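PDB 6FMB: secreted effector CSEP0064 from Blumeria graminis f. sp. hordei, which binds host RNA as a non-catalytic RNase homologue and inhibits the rRNA degradation triggered by ribosome-inactivating proteins, preventing host cell death and raising susceptibility to infection. Local coordinates for residues T10-E14 / R15-A19. Sequence-based numbering, arbitrary orientation. Where two conformers were deposited one is given.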
loop_
_atom_site.group_PDB
_atom_site.type_symbol
_atom_site.label_atom_id
_atom_site.label_comp_id
_atom_site.label_asym_id
_atom_site.label_seq_id
_atom_site.Cartn_x
_atom_site.Cartn_y
_atom_site.Cartn_z
ATOM N N THR A 10 -6.050 11.339 8.698
ATOM C CA THR A 10 -5.413 10.347 9.576
ATOM C C THR A 10 -3.979 10.148 9.093
ATOM O O THR A 10 -3.749 9.946 7.902
ATOM C CB THR A 10 -6.194 9.003 9.565
ATOM O OG1 THR A 10 -7.520 9.194 10.102
ATOM C CG2 THR A 10 -5.490 7.938 10.389
ATOM N N GLU A 11 -3.016 10.221 10.021
ATOM C CA GLU A 11 -1.617 9.974 9.685
ATOM C C GLU A 11 -1.326 8.476 9.584
ATOM O O GLU A 11 -1.618 7.720 10.525
ATOM C CB GLU A 11 -0.707 10.591 10.754
ATOM C CG GLU A 11 0.741 10.209 10.546
ATOM C CD GLU A 11 1.720 10.965 11.399
ATOM O OE1 GLU A 11 1.379 12.062 11.875
ATOM O OE2 GLU A 11 2.850 10.475 11.540
ATOM N N ILE A 12 -0.730 8.077 8.463
ATOM C CA ILE A 12 -0.162 6.736 8.314
ATOM C C ILE A 12 1.354 6.891 8.466
ATOM O O ILE A 12 1.997 7.571 7.643
ATOM C CB ILE A 12 -0.489 6.122 6.939
ATOM C CG1 ILE A 12 -2.000 6.107 6.648
ATOM C CG2 ILE A 12 0.117 4.715 6.840
ATOM C CD1 ILE A 12 -2.876 5.478 7.687
ATOM N N PRO A 13 1.926 6.269 9.523
ATOM C CA PRO A 13 3.358 6.390 9.720
ATOM C C PRO A 13 4.191 5.922 8.519
ATOM O O PRO A 13 3.897 4.884 7.946
ATOM C CB PRO A 13 3.614 5.460 10.925
ATOM C CG PRO A 13 2.331 5.355 11.655
ATOM C CD PRO A 13 1.285 5.476 10.592
ATOM N N GLU A 14 5.254 6.651 8.194
ATOM C CA GLU A 14 6.118 6.261 7.059
ATOM C C GLU A 14 6.672 4.827 7.199
ATOM O O GLU A 14 6.769 4.105 6.207
ATOM C CB GLU A 14 7.283 7.261 6.875
ATOM C CG GLU A 14 8.138 7.021 5.630
ATOM C CD GLU A 14 9.532 7.644 5.701
ATOM O OE1 GLU A 14 10.428 7.099 5.041
ATOM O OE2 GLU A 14 9.750 8.640 6.421
ATOM N N ARG A 15 7.038 4.446 8.436
ATOM C CA ARG A 15 7.636 3.123 8.628
ATOM C C ARG A 15 6.654 1.998 8.309
ATOM O O ARG A 15 7.066 0.898 7.896
ATOM C CB ARG A 15 8.241 2.974 10.028
ATOM C CG ARG A 15 7.288 2.734 11.189
ATOM C CD ARG A 15 8.083 2.843 12.496
ATOM N NE ARG A 15 7.468 2.233 13.669
ATOM C CZ ARG A 15 8.093 2.036 14.839
ATOM N NH1 ARG A 15 7.432 1.496 15.887
ATOM N NH2 ARG A 15 9.396 2.382 14.979
ATOM N N ASN A 16 5.355 2.273 8.499
ATOM C CA ASN A 16 4.326 1.292 8.138
ATOM C C ASN A 16 4.237 1.103 6.624
ATOM O O ASN A 16 4.065 -0.012 6.120
ATOM C CB ASN A 16 2.926 1.681 8.671
ATOM C CG ASN A 16 2.774 1.525 10.175
ATOM O OD1 ASN A 16 3.707 1.173 10.873
ATOM N ND2 ASN A 16 1.566 1.764 10.657
ATOM N N VAL A 17 4.354 2.208 5.885
ATOM C CA VAL A 17 4.311 2.157 4.443
ATOM C C VAL A 17 5.542 1.407 3.926
ATOM O O VAL A 17 5.405 0.534 3.075
ATOM C CB VAL A 17 4.197 3.575 3.831
ATOM C CG1 VAL A 17 4.322 3.552 2.314
ATOM C CG2 VAL A 17 2.871 4.218 4.256
ATOM N N ARG A 18 6.720 1.708 4.476
ATOM C CA ARG A 18 7.936 1.006 4.076
ATOM C C ARG A 18 7.831 -0.500 4.371
ATOM O O ARG A 18 8.242 -1.330 3.555
ATOM C CB ARG A 18 9.160 1.595 4.790
ATOM C CG ARG A 18 9.637 2.996 4.441
ATOM C CD ARG A 18 11.086 3.181 4.963
ATOM N NE ARG A 18 11.260 2.721 6.371
ATOM C CZ ARG A 18 11.205 3.502 7.455
ATOM N NH1 ARG A 18 11.334 2.981 8.672
ATOM N NH2 ARG A 18 11.001 4.804 7.340
ATOM N N ALA A 19 7.272 -0.867 5.527
ATOM C CA ALA A 19 7.060 -2.288 5.865
ATOM C C ALA A 19 6.111 -2.938 4.851
ATOM O O ALA A 19 6.326 -4.082 4.437
ATOM C CB ALA A 19 6.526 -2.432 7.274
#
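Glu14 and Arg18 are joined twice, as expected for residues i and i+4 at the start of an alpha-helix. The backbone bond is nearly straight: Arg18 N lies 3.0 Å from Glu14 O, with an N-H...O angle of 167°. In one of two Glu14 conformers a weak salt bridge, perhaps absent in the other, puts Arg18 NH2 3.3 Å from Glu14 OE1. Only OE1 takes part, in the guanidinium plane at its edge, the carboxylate turned 85° to it and Glu14 OE2 4.1 Å from Arg18 NH2. A chi3 bend (-47°) folds the arginine back, bringing Arg15 CA 3.6 Å above the guanidinium plane, near its rim, and NH2 to the Glu14 chain. Pro13 occupies the N-cap position, and its O receives two weak bonds, from Asn16 N at 3.0 Å and Val17 N at 3.4 Å. Its ring packs against the Asn16 amide, Pro13 CD being 3.7 Å from Asn16 ND2, which donates to Glu57 O and Ser59 O. On the buried side, Ile12 CG2 meets Val17 CG2 at 3.8 Å. The junction links edge strand 10-13, paired with strand 4-7, to helix 14-24, while Val56 of strand 51-56 in the four-stranded sheet touches Ile12 and Asn16.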